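Local coordinates for protein type III restriction-modification enzyme EcoP15I Res subunit (Escherichia coli, PDB 4ZCF) that recognises two inversely oriented 5'-CAGCAG-3' sites and, with the Mod subunit, cleaves DNA downstream of one of them, using an ATP-dependent helicase-like domain and an endonuclease domain, at residues D19-V24 with I250-T255; Q368-N373 with Y557-E562; E747-L752 with K765-I770; D130-H135 with R142-Y147. All blocks are in the same frame, centred on the assembly; numbering follows the deposited sequence.

How the contacts relate
Contacts 1 and 4 belong to the first RecA-like sheet of the helicase domain. Contact 1 meets inner strand 248-253, and contact 4 meets edge strand 143-148. Their centres are about 21 Å apart. Contact 4 is nested inside the loop that contact 1 closes. Contact 2 follows in the chain. It sits on the second, similarly ordered parallel sheet, at strand 553-558, its centre about 41 Å from that of contact 1. Contact 3 comes last and joins helices 745-756 and 760-769. The centres of contacts 2 and 3 are about 66 Å apart. Contacts 1 and 4 thus lie in the lobe where AMP is bound, contact 2 in the second lobe, and contact 3 in a separate helical part.

Contact 1: D19-V24 with I250-T255; sequences DAVMNV and IRYGAT
Val-21 on helix 12-22 meets Ile-250 and Tyr-252 on strand 248-253. The interaction is almost wholly apolar. One methyl of Val-21 does all the touching. CG2 of Val-21 reaches CG2 of Ile-250 at 4.1 Å, methyl against methyl. With CG1 anti to the backbone N (chi1 -176°), CG2 is left beside that N and faces the strand. CG2 of Val-21 also lies 3.8 Å from OH of Tyr-252. This is a van der Waals contact with the far end of the phenol, not a polar one. Ile-250 and Tyr-252 are two residues apart, so both side chains leave the same face of the strand. Arg-251 between them points to the other face and forms a salt bridge with Asp-81.

The backbone of the strand is fixed separately. Ile-250 and Tyr-252 bond to strand 222-226, and Arg-251 bonds to strand 79-84. This is the central part of the parallel sheet of the first RecA-like domain, and the helix packs on one of its faces. Val-82 and Thr-97 add further neighbours to Val-21. The ring of Tyr-252 also meets that of Tyr-94, and its side chain is about 7 Å from the bound AMP. All three touching residues are buried. The helix is probably held here by apolar packing, while the backbone hydrogen bonds lie within the sheet.

Contact 2: Q368-N373 with Y557-E562; sequences QTLADN and YVDFTE
Leu-370 and Asp-559 have the closest CA atoms, 8.4 Å apart, where the first turns of helix 368-389 face the chain leaving strand 553-558 through a type I turn at 559-562. Leu-370 carries the whole contact from the helix side. Its CG is anti to the backbone N (chi1 169°), which sends both methyls across to the turn. CD2 of Leu-370 lies in the plane of the Phe-560 ring, at its edge, 3.6 Å from CE1 of Phe-560. CD1 of Leu-370 approaches CD1 of Phe-560 at 3.7 Å. The leucine and the phenylalanine side chains cross at about a right angle.

Asp-559 adds a mixed contact. OD1 of Asp-559 lies 3.5 Å from CD2 of Leu-370, so the methyl rests against both a carboxylate oxygen and a ring edge. Nearby, Ser-365 touches Asp-559, Tyr-364 touches Phe-560, and Glu-286 touches Leu-370. Strand 553-558 belongs to the parallel sheet of the second RecA-like domain, and the contact joins the start of a helix to the loop after that strand. The methyls offer the turn no directional bond, so the two segments probably meet here through van der Waals fit.

Contact 3: E747-L752 with K765-I770; sequences EFLDNL and KVFCDI
Phe-767 reaches from helix 760-769 into a group formed by Phe-748, Leu-749 and Leu-752 of helix 745-756. The two leucines meet the ring at its edge, near its plane. CD2 of Leu-749 lies 3.8 Å from CE2 of Phe-767. CD2 of Leu-752 lies 3.8 Å from CZ of Phe-767. Phe-748 comes in differently. The two side chains cross obliquely, and CE2 of Phe-748 is 3.8 Å from CE2 of Phe-767. CE2 of Phe-767 lies at the edge of the Phe-748 ring, near its plane. The phenylalanines take different first torsions to meet: CG of Phe-748 is anti to its own backbone N (chi1 171°), while CG of Phe-767 stands beside its N. With an alanine replacing Phe-767, the two leucine methyls and CE2 of Phe-748 would probably lose their partner and a gap would open between the helices.

The two helices follow each other in the chain, joined by a short loop, and make a splayed helical hairpin. The short segments run at 128° to each other, with axes 13.4 Å apart at closest approach. The wide spacing is bridged by the long side chains. Leu-763, one turn before Phe-767, touches Leu-749 and Leu-752 as well. Helix 782-798 packs on Phe-748 and Leu-752 through Thr-784 and Ile-788. Met-699 of helix 688-701 touches Phe-767, and Lys-696 of that helix forms a salt bridge with Asp-769. Leu-749 also packs on Phe-532 of a neighbouring subunit.

Contact 4: D130-H135 with R142-Y147; sequences DALKEH and RELRTY
Lys-133 of helix 130-135 reaches Leu-144 of strand 143-147 where the two backbones draw together, the nearest CA atoms being those of Lys-133 and Glu-143, 7.1 Å apart. The short axes approach to 9.0 Å, at 138° between the chain directions. Helix 130-140, the second of two consecutive helices, leads by a short turn into strand 143-148 of the first RecA-like domain. That strand is an outermost strand of the parallel sheet within this chain.

The apolar part is one pair of leucines. CD1 of Leu-132 touches CD2 of Leu-144 at 3.6 Å, and the side chains cross at about a right angle. Leu-127 and Phe-99 also touch Leu-144. Leu-132 packs on Phe-126, which binds AMP, so this pair lies near the nucleotide pocket.

The polar part gathers at the carbonyl of Leu-144. Glu-143, Arg-145 and Tyr-147 use their backbones to bond to strand 180-186, while the carbonyl of Leu-144 receives side chains. NZ of Lys-133, whose chain bends at its last torsion, gives O of Leu-144 a weak hydrogen bond at 3.3 Å. Arg-145 adds a second weak one, from NH1 to O of Leu-144 at 3.0 Å. NZ of Lys-133 and NH1 of Arg-145 are thereby only 4.2 Å apart, a closeness of like charges that the shared oxygen may partly offset. Glu-134, on the helix, forms a salt bridge with Arg-577 of a neighbouring subunit. One water bridges the backbones of the two segments, donating to O of Lys-133 at 3.0 Å and to O of Arg-142 at 2.6 Å.

Contact 1: D19-V24 with I250-T255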
loop_
_atom_site.group_PDB
_atom_site.type_symbol
_atom_site.label_atom_id
_atom_site.label_comp_id
_atom_site.label_asym_id
_atom_site.label_seq_id
_atom_site.Cartn_x
_atom_site.Cartn_y
_atom_site.Cartn_z
ATOM N N ASP C 19 -11.497 24.293 29.780
ATOM C CA ASP C 19 -12.601 24.353 30.742
ATOM C C ASP C 19 -13.817 25.046 30.142
ATOM O O ASP C 19 -14.936 24.574 30.334
ATOM C CB ASP C 19 -12.153 25.087 32.019
ATOM C CG ASP C 19 -11.054 24.418 32.836
ATOM O OD1 ASP C 19 -10.512 23.380 32.382
ATOM O OD2 ASP C 19 -10.702 24.957 33.908
ATOM N N ALA C 20 -13.596 26.143 29.391
ATOM C CA ALA C 20 -14.676 26.896 28.773
ATOM C C ALA C 20 -15.515 26.070 27.775
ATOM O O ALA C 20 -16.725 26.280 27.710
ATOM C CB ALA C 20 -14.142 28.169 28.154
ATOM N N VAL C 21 -14.903 25.081 27.067
ATOM C CA VAL C 21 -15.626 24.175 26.143
ATOM C C VAL C 21 -16.245 23.033 26.960
ATOM O O VAL C 21 -17.367 22.601 26.672
ATOM C CB VAL C 21 -14.750 23.639 24.970
ATOM C CG1 VAL C 21 -15.561 22.783 23.998
ATOM C CG2 VAL C 21 -14.071 24.775 24.217
ATOM N N MET C 22 -15.514 22.547 27.978
ATOM C CA MET C 22 -16.002 21.473 28.856
ATOM C C MET C 22 -17.248 21.861 29.688
ATOM O O MET C 22 -18.133 21.014 29.881
ATOM C CB MET C 22 -14.877 20.936 29.766
ATOM C CG MET C 22 -13.892 19.996 29.062
ATOM S SD MET C 22 -14.591 18.848 27.840
ATOM C CE MET C 22 -15.475 17.710 28.882
ATOM N N ASN C 23 -17.311 23.136 30.163
ATOM C CA ASN C 23 -18.421 23.667 30.970
ATOM C C ASN C 23 -19.774 23.753 30.215
ATOM O O ASN C 23 -20.823 23.739 30.860
ATOM C CB ASN C 23 -18.058 25.002 31.611
ATOM C CG ASN C 23 -16.975 24.950 32.655
ATOM O OD1 ASN C 23 -16.911 24.035 33.486
ATOM N ND2 ASN C 23 -16.116 25.970 32.655
ATOM N N VAL C 24 -19.739 23.801 28.862
ATOM C CA VAL C 24 -20.890 23.805 27.949
ATOM C C VAL C 24 -21.611 22.447 28.039
ATOM O O VAL C 24 -22.818 22.371 27.812
ATOM C CB VAL C 24 -20.415 24.115 26.495
ATOM C CG1 VAL C 24 -21.455 23.753 25.437
ATOM C CG2 VAL C 24 -19.997 25.566 26.349
ATOM N N ILE C 250 -16.643 23.061 17.073
ATOM C CA ILE C 250 -15.836 23.974 17.887
ATOM C C ILE C 250 -14.833 24.726 16.998
ATOM O O ILE C 250 -13.913 24.098 16.477
ATOM C CB ILE C 250 -15.195 23.329 19.159
ATOM C CG1 ILE C 250 -16.095 22.250 19.822
ATOM C CG2 ILE C 250 -14.884 24.434 20.171
ATOM C CD1 ILE C 250 -15.955 20.821 19.338
ATOM N N ARG C 251 -15.037 26.061 16.800
ATOM C CA ARG C 251 -14.208 26.917 15.925
ATOM C C ARG C 251 -13.111 27.622 16.705
ATOM O O ARG C 251 -13.380 28.190 17.767
ATOM C CB ARG C 251 -15.044 27.939 15.140
ATOM C CG ARG C 251 -16.280 27.379 14.422
ATOM C CD ARG C 251 -16.969 28.431 13.548
ATOM N NE ARG C 251 -17.486 29.565 14.325
ATOM C CZ ARG C 251 -18.013 30.674 13.806
ATOM N NH1 ARG C 251 -18.122 30.815 12.489
ATOM N NH2 ARG C 251 -18.437 31.650 14.602
ATOM N N TYR C 252 -11.877 27.597 16.178
ATOM C CA TYR C 252 -10.710 28.158 16.864
ATOM C C TYR C 252 -9.957 29.097 15.995
ATOM O O TYR C 252 -9.534 28.724 14.895
ATOM C CB TYR C 252 -9.752 27.038 17.314
ATOM C CG TYR C 252 -10.326 26.142 18.386
ATOM C CD1 TYR C 252 -11.156 25.073 18.056
ATOM C CD2 TYR C 252 -9.982 26.316 19.725
ATOM C CE1 TYR C 252 -11.652 24.218 19.034
ATOM C CE2 TYR C 252 -10.486 25.473 20.714
ATOM C CZ TYR C 252 -11.338 24.438 20.365
ATOM O OH TYR C 252 -11.860 23.613 21.321
ATOM N N GLY C 253 -9.731 30.294 16.508
ATOM C CA GLY C 253 -8.981 31.285 15.762
ATOM C C GLY C 253 -8.888 32.628 16.428
ATOM O O GLY C 253 -9.380 32.827 17.540
ATOM N N ALA C 254 -8.246 33.553 15.724
ATOM C CA ALA C 254 -8.031 34.923 16.150
ATOM C C ALA C 254 -8.963 35.877 15.373
ATOM O O ALA C 254 -9.127 37.036 15.775
ATOM C CB ALA C 254 -6.582 35.286 15.913
ATOM N N THR C 255 -9.576 35.378 14.263
ATOM C CA THR C 255 -10.470 36.155 13.398
ATOM C C THR C 255 -11.844 35.503 13.180
ATOM O O THR C 255 -11.938 34.373 12.694
ATOM C CB THR C 255 -9.781 36.536 12.073
ATOM O OG1 THR C 255 -8.467 37.012 12.346
ATOM C CG2 THR C 255 -10.562 37.583 11.284
#

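Contact 2: Q368-N373 with Y557-E562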
loop_
_atom_site.group_PDB
_atom_site.type_symbol
_atom_site.label_atom_id
_atom_site.label_comp_id
_atom_site.label_asym_id
_atom_site.label_seq_id
_atom_site.Cartn_x
_atom_site.Cartn_y
_atom_site.Cartn_z
ATOM N N GLN C 368 19.458 46.623 -5.208
ATOM C CA GLN C 368 20.572 45.856 -4.645
ATOM C C GLN C 368 21.174 46.462 -3.382
ATOM O O GLN C 368 21.504 45.718 -2.459
ATOM C CB GLN C 368 21.650 45.640 -5.692
ATOM N N THR C 369 21.320 47.800 -3.338
ATOM C CA THR C 369 21.887 48.508 -2.187
ATOM C C THR C 369 20.961 48.461 -0.944
ATOM O O THR C 369 21.453 48.240 0.162
ATOM C CB THR C 369 22.242 49.944 -2.568
ATOM N N LEU C 370 19.630 48.622 -1.139
ATOM C CA LEU C 370 18.594 48.588 -0.091
ATOM C C LEU C 370 18.548 47.232 0.639
ATOM O O LEU C 370 18.485 47.194 1.871
ATOM C CB LEU C 370 17.214 48.920 -0.718
ATOM C CG LEU C 370 15.946 48.687 0.125
ATOM C CD1 LEU C 370 15.681 49.848 1.063
ATOM C CD2 LEU C 370 14.738 48.468 -0.772
ATOM N N ALA C 371 18.558 46.146 -0.104
ATOM C CA ALA C 371 18.662 44.831 0.497
ATOM C C ALA C 371 19.963 44.586 1.213
ATOM O O ALA C 371 19.981 44.083 2.309
ATOM C CB ALA C 371 18.463 43.781 -0.564
ATOM N N ASP C 372 21.053 44.983 0.592
ATOM C CA ASP C 372 22.371 44.637 1.057
ATOM C C ASP C 372 22.487 45.288 2.381
ATOM O O ASP C 372 23.227 44.867 3.234
ATOM C CB ASP C 372 23.414 45.210 0.123
ATOM C CG ASP C 372 24.585 44.314 -0.032
ATOM O OD1 ASP C 372 24.516 43.194 0.488
ATOM O OD2 ASP C 372 25.576 44.734 -0.654
ATOM N N ASN C 373 21.785 46.396 2.485
ATOM C CA ASN C 373 21.782 47.250 3.673
ATOM C C ASN C 373 20.953 46.595 4.780
ATOM O O ASN C 373 21.400 46.546 5.929
ATOM C CB ASN C 373 21.231 48.637 3.329
ATOM C CG ASN C 373 21.973 49.788 3.967
ATOM O OD1 ASN C 373 21.855 50.049 5.170
ATOM N ND2 ASN C 373 22.709 50.541 3.159
ATOM N N TYR C 557 12.262 43.470 10.378
ATOM C CA TYR C 557 12.869 44.338 9.363
ATOM C C TYR C 557 11.956 44.555 8.171
ATOM O O TYR C 557 11.590 43.596 7.486
ATOM C CB TYR C 557 14.242 43.798 8.923
ATOM C CG TYR C 557 15.242 43.752 10.057
ATOM C CD1 TYR C 557 15.224 42.716 10.992
ATOM C CD2 TYR C 557 16.201 44.749 10.208
ATOM C CE1 TYR C 557 16.123 42.683 12.052
ATOM C CE2 TYR C 557 17.109 44.723 11.265
ATOM C CZ TYR C 557 17.067 43.687 12.182
ATOM O OH TYR C 557 17.947 43.664 13.231
ATOM N N VAL C 558 11.589 45.834 7.935
ATOM C CA VAL C 558 10.723 46.262 6.829
ATOM C C VAL C 558 11.372 47.268 5.859
ATOM O O VAL C 558 12.442 47.821 6.132
ATOM C CB VAL C 558 9.278 46.666 7.246
ATOM C CG1 VAL C 558 8.457 45.454 7.660
ATOM C CG2 VAL C 558 9.279 47.723 8.338
ATOM N N ASP C 559 10.704 47.468 4.714
ATOM C CA ASP C 559 11.069 48.351 3.611
ATOM C C ASP C 559 10.853 49.831 3.954
ATOM O O ASP C 559 10.206 50.165 4.955
ATOM C CB ASP C 559 10.185 47.995 2.394
ATOM C CG ASP C 559 10.925 47.592 1.134
ATOM O OD1 ASP C 559 12.136 47.277 1.226
ATOM O OD2 ASP C 559 10.285 47.545 0.063
ATOM N N PHE C 560 11.357 50.713 3.069
ATOM C CA PHE C 560 11.163 52.157 3.124
ATOM C C PHE C 560 9.662 52.402 2.896
ATOM O O PHE C 560 9.104 53.349 3.447
ATOM C CB PHE C 560 12.012 52.859 2.030
ATOM C CG PHE C 560 11.748 52.427 0.598
ATOM C CD1 PHE C 560 12.425 51.346 0.042
ATOM C CD2 PHE C 560 10.819 53.099 -0.190
ATOM C CE1 PHE C 560 12.152 50.924 -1.263
ATOM C CE2 PHE C 560 10.550 52.677 -1.497
ATOM C CZ PHE C 560 11.217 51.592 -2.023
ATOM N N THR C 561 9.016 51.503 2.111
ATOM C CA THR C 561 7.600 51.500 1.739
ATOM C C THR C 561 6.655 51.401 2.939
ATOM O O THR C 561 5.536 51.913 2.871
ATOM C CB THR C 561 7.328 50.357 0.776
ATOM N N GLU C 562 7.095 50.741 4.026
ATOM C CA GLU C 562 6.296 50.569 5.238
ATOM C C GLU C 562 6.853 51.418 6.405
ATOM O O GLU C 562 7.732 50.963 7.146
ATOM C CB GLU C 562 6.214 49.090 5.611
#

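Contact 3: E747-L752 with K765-I770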
loop_
_atom_site.group_PDB
_atom_site.type_symbol
_atom_site.label_atom_id
_atom_site.label_comp_id
_atom_site.label_asym_id
_atom_site.label_seq_id
_atom_site.Cartn_x
_atom_site.Cartn_y
_atom_site.Cartn_z
ATOM N N GLU C 747 -10.659 3.531 37.053
ATOM C CA GLU C 747 -10.236 4.714 36.291
ATOM C C GLU C 747 -10.288 5.988 37.143
ATOM O O GLU C 747 -9.519 6.924 36.894
ATOM C CB GLU C 747 -11.105 4.872 35.051
ATOM N N PHE C 748 -11.183 6.007 38.158
ATOM C CA PHE C 748 -11.359 7.105 39.116
ATOM C C PHE C 748 -10.128 7.190 40.050
ATOM O O PHE C 748 -9.412 8.197 40.015
ATOM C CB PHE C 748 -12.691 6.926 39.886
ATOM C CG PHE C 748 -12.921 7.852 41.056
ATOM C CD1 PHE C 748 -13.278 9.183 40.855
ATOM C CD2 PHE C 748 -12.798 7.391 42.362
ATOM C CE1 PHE C 748 -13.462 10.050 41.939
ATOM C CE2 PHE C 748 -12.993 8.254 43.447
ATOM C CZ PHE C 748 -13.327 9.578 43.227
ATOM N N LEU C 749 -9.842 6.099 40.811
ATOM C CA LEU C 749 -8.684 5.966 41.716
ATOM C C LEU C 749 -7.330 6.229 41.031
ATOM O O LEU C 749 -6.410 6.750 41.670
ATOM C CB LEU C 749 -8.647 4.573 42.366
ATOM C CG LEU C 749 -9.718 4.251 43.403
ATOM C CD1 LEU C 749 -9.684 2.791 43.747
ATOM C CD2 LEU C 749 -9.548 5.094 44.675
ATOM N N ASP C 750 -7.205 5.835 39.745
ATOM C CA ASP C 750 -5.991 6.028 38.950
ATOM C C ASP C 750 -5.798 7.527 38.639
ATOM O O ASP C 750 -4.686 8.055 38.791
ATOM C CB ASP C 750 -6.022 5.161 37.670
ATOM C CG ASP C 750 -5.506 3.735 37.831
ATOM O OD1 ASP C 750 -6.190 2.923 38.484
ATOM O OD2 ASP C 750 -4.445 3.424 37.264
ATOM N N ASN C 751 -6.906 8.214 38.268
ATOM C CA ASN C 751 -6.949 9.650 37.972
ATOM C C ASN C 751 -6.763 10.477 39.256
ATOM O O ASN C 751 -6.149 11.553 39.217
ATOM C CB ASN C 751 -8.271 10.006 37.289
ATOM N N LEU C 752 -7.279 9.952 40.395
ATOM C CA LEU C 752 -7.182 10.581 41.718
ATOM C C LEU C 752 -5.730 10.563 42.244
ATOM O O LEU C 752 -5.186 11.635 42.487
ATOM C CB LEU C 752 -8.187 9.950 42.714
ATOM C CG LEU C 752 -8.374 10.639 44.081
ATOM C CD1 LEU C 752 -8.966 12.023 43.941
ATOM C CD2 LEU C 752 -9.214 9.798 45.015
ATOM N N LYS C 765 -8.832 2.100 50.892
ATOM C CA LYS C 765 -9.065 1.721 52.289
ATOM C C LYS C 765 -10.033 2.683 52.985
ATOM O O LYS C 765 -10.970 2.222 53.637
ATOM C CB LYS C 765 -7.742 1.603 53.069
ATOM C CG LYS C 765 -7.115 0.217 53.003
ATOM C CD LYS C 765 -5.681 0.222 53.535
ATOM C CE LYS C 765 -4.819 -0.876 52.954
ATOM N NZ LYS C 765 -5.225 -2.233 53.417
ATOM N N VAL C 766 -9.815 4.008 52.830
ATOM C CA VAL C 766 -10.674 5.037 53.409
ATOM C C VAL C 766 -12.078 4.975 52.803
ATOM O O VAL C 766 -13.044 4.865 53.559
ATOM C CB VAL C 766 -10.072 6.466 53.426
ATOM C CG1 VAL C 766 -8.885 6.558 54.369
ATOM C CG2 VAL C 766 -9.688 6.938 52.033
ATOM N N PHE C 767 -12.181 4.923 51.454
ATOM C CA PHE C 767 -13.453 4.810 50.734
ATOM C C PHE C 767 -14.251 3.554 51.142
ATOM O O PHE C 767 -15.479 3.570 51.089
ATOM C CB PHE C 767 -13.250 4.876 49.205
ATOM C CG PHE C 767 -12.716 6.174 48.624
ATOM C CD1 PHE C 767 -12.929 7.388 49.268
ATOM C CD2 PHE C 767 -12.047 6.185 47.405
ATOM C CE1 PHE C 767 -12.442 8.580 48.726
ATOM C CE2 PHE C 767 -11.562 7.380 46.863
ATOM C CZ PHE C 767 -11.764 8.569 47.525
ATOM N N CYS C 768 -13.559 2.497 51.590
ATOM C CA CYS C 768 -14.177 1.263 52.064
ATOM C C CYS C 768 -14.823 1.495 53.422
ATOM O O CYS C 768 -15.953 1.050 53.641
ATOM C CB CYS C 768 -13.161 0.126 52.116
ATOM S SG CYS C 768 -12.963 -0.762 50.550
ATOM N N ASP C 769 -14.103 2.203 54.327
ATOM C CA ASP C 769 -14.545 2.572 55.677
ATOM C C ASP C 769 -15.701 3.600 55.612
ATOM O O ASP C 769 -16.802 3.329 56.105
ATOM C CB ASP C 769 -13.358 3.139 56.487
ATOM C CG ASP C 769 -12.275 2.131 56.823
ATOM O OD1 ASP C 769 -12.619 1.027 57.311
ATOM O OD2 ASP C 769 -11.080 2.466 56.657
ATOM N N ILE C 770 -15.439 4.751 54.957
ATOM C CA ILE C 770 -16.328 5.895 54.745
ATOM C C ILE C 770 -17.769 5.529 54.314
ATOM O O ILE C 770 -17.968 4.610 53.512
ATOM C CB ILE C 770 -15.603 6.945 53.830
ATOM C CG1 ILE C 770 -15.397 8.293 54.515
ATOM C CG2 ILE C 770 -16.129 7.068 52.395
ATOM C CD1 ILE C 770 -14.033 8.474 55.078
#

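Contact 4: D130-H135 with R142-Y147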
loop_
_atom_site.group_PDB
_atom_site.type_symbol
_atom_site.label_atom_id
_atom_site.label_comp_id
_atom_site.label_asym_id
_atom_site.label_seq_id
_atom_site.Cartn_x
_atom_site.Cartn_y
_atom_site.Cartn_z
ATOM N N ASP C 130 6.359 12.537 19.251
ATOM C CA ASP C 130 6.570 11.742 20.456
ATOM C C ASP C 130 6.317 12.549 21.732
ATOM O O ASP C 130 5.701 12.022 22.661
ATOM C CB ASP C 130 7.982 11.157 20.455
ATOM N N ALA C 131 6.745 13.828 21.766
ATOM C CA ALA C 131 6.562 14.713 22.928
ATOM C C ALA C 131 5.073 14.893 23.298
ATOM O O ALA C 131 4.745 14.839 24.482
ATOM C CB ALA C 131 7.237 16.055 22.685
ATOM N N LEU C 132 4.182 15.022 22.268
ATOM C CA LEU C 132 2.707 15.130 22.346
ATOM C C LEU C 132 2.149 13.795 22.810
ATOM O O LEU C 132 1.293 13.753 23.696
ATOM C CB LEU C 132 2.157 15.446 20.928
ATOM C CG LEU C 132 0.662 15.729 20.620
ATOM C CD1 LEU C 132 -0.254 14.536 20.843
ATOM C CD2 LEU C 132 0.196 17.053 21.109
ATOM N N LYS C 133 2.612 12.708 22.179
ATOM C CA LYS C 133 2.191 11.334 22.468
ATOM C C LYS C 133 2.469 10.980 23.920
ATOM O O LYS C 133 1.552 10.548 24.628
ATOM C CB LYS C 133 2.854 10.351 21.494
ATOM C CG LYS C 133 2.275 10.462 20.098
ATOM C CD LYS C 133 2.740 9.355 19.175
ATOM C CE LYS C 133 1.832 9.263 17.961
ATOM N NZ LYS C 133 0.477 8.729 18.295
ATOM N N GLU C 134 3.715 11.245 24.381
ATOM C CA GLU C 134 4.135 11.023 25.770
ATOM C C GLU C 134 3.337 11.884 26.715
ATOM O O GLU C 134 2.803 11.343 27.667
ATOM C CB GLU C 134 5.632 11.252 25.956
ATOM C CG GLU C 134 6.449 10.026 25.618
ATOM C CD GLU C 134 7.858 10.315 25.141
ATOM O OE1 GLU C 134 8.571 11.084 25.828
ATOM O OE2 GLU C 134 8.249 9.775 24.079
ATOM N N HIS C 135 3.184 13.196 26.415
ATOM C CA HIS C 135 2.401 14.155 27.205
ATOM C C HIS C 135 0.978 13.654 27.469
ATOM O O HIS C 135 0.568 13.575 28.622
ATOM C CB HIS C 135 2.384 15.542 26.525
ATOM C CG HIS C 135 1.542 16.572 27.223
ATOM N ND1 HIS C 135 2.006 17.252 28.328
ATOM C CD2 HIS C 135 0.295 17.016 26.927
ATOM C CE1 HIS C 135 1.026 18.068 28.680
ATOM N NE2 HIS C 135 -0.018 17.965 27.860
ATOM N N ARG C 142 -4.303 7.394 27.020
ATOM C CA ARG C 142 -4.926 7.373 25.700
ATOM C C ARG C 142 -3.891 7.526 24.590
ATOM O O ARG C 142 -2.844 8.150 24.780
ATOM C CB ARG C 142 -5.986 8.485 25.558
ATOM C CG ARG C 142 -7.217 8.318 26.433
ATOM C CD ARG C 142 -8.064 7.122 26.045
ATOM N NE ARG C 142 -9.340 7.109 26.758
ATOM C CZ ARG C 142 -9.548 6.520 27.931
ATOM N NH1 ARG C 142 -8.554 5.899 28.556
ATOM N NH2 ARG C 142 -10.749 6.555 28.495
ATOM N N GLU C 143 -4.211 6.956 23.417
ATOM C CA GLU C 143 -3.380 7.004 22.216
ATOM C C GLU C 143 -4.190 7.634 21.112
ATOM O O GLU C 143 -5.342 7.266 20.925
ATOM C CB GLU C 143 -2.953 5.591 21.770
ATOM C CG GLU C 143 -2.277 4.752 22.836
ATOM C CD GLU C 143 -0.887 5.165 23.280
ATOM O OE1 GLU C 143 -0.210 5.939 22.558
ATOM O OE2 GLU C 143 -0.462 4.661 24.346
ATOM N N LEU C 144 -3.616 8.577 20.384
ATOM C CA LEU C 144 -4.365 9.126 19.274
ATOM C C LEU C 144 -3.914 8.500 17.944
ATOM O O LEU C 144 -2.715 8.355 17.686
ATOM C CB LEU C 144 -4.425 10.674 19.252
ATOM C CG LEU C 144 -3.128 11.465 19.062
ATOM C CD1 LEU C 144 -2.812 11.673 17.585
ATOM C CD2 LEU C 144 -3.258 12.825 19.694
ATOM N N ARG C 145 -4.889 8.037 17.162
ATOM C CA ARG C 145 -4.689 7.470 15.833
ATOM C C ARG C 145 -5.115 8.592 14.911
ATOM O O ARG C 145 -6.181 9.192 15.098
ATOM C CB ARG C 145 -5.518 6.184 15.613
ATOM C CG ARG C 145 -5.093 4.990 16.469
ATOM C CD ARG C 145 -3.696 4.445 16.129
ATOM N NE ARG C 145 -3.145 3.652 17.240
ATOM C CZ ARG C 145 -2.464 4.152 18.274
ATOM N NH1 ARG C 145 -2.199 5.455 18.342
ATOM N NH2 ARG C 145 -2.032 3.354 19.237
ATOM N N THR C 146 -4.216 8.948 13.994
ATOM C CA THR C 146 -4.397 10.059 13.075
ATOM C C THR C 146 -4.529 9.554 11.649
ATOM O O THR C 146 -3.739 8.719 11.215
ATOM C CB THR C 146 -3.358 11.176 13.368
ATOM O OG1 THR C 146 -3.513 12.267 12.458
ATOM C CG2 THR C 146 -1.939 10.671 13.348
ATOM N N TYR C 147 -5.581 10.008 10.954
ATOM C CA TYR C 147 -5.924 9.637 9.584
ATOM C C TYR C 147 -5.893 10.927 8.792
ATOM O O TYR C 147 -6.707 11.822 9.017
ATOM C CB TYR C 147 -7.324 8.973 9.526
ATOM C CG TYR C 147 -7.500 7.864 10.538
ATOM C CD1 TYR C 147 -7.985 8.129 11.813
ATOM C CD2 TYR C 147 -7.142 6.552 10.236
ATOM C CE1 TYR C 147 -8.104 7.120 12.766
ATOM C CE2 TYR C 147 -7.277 5.529 11.176
ATOM C CZ TYR C 147 -7.730 5.825 12.451
ATOM O OH TYR C 147 -7.844 4.841 13.398
HETATM O O HOH W 1 -1.168 9.750 23.513
#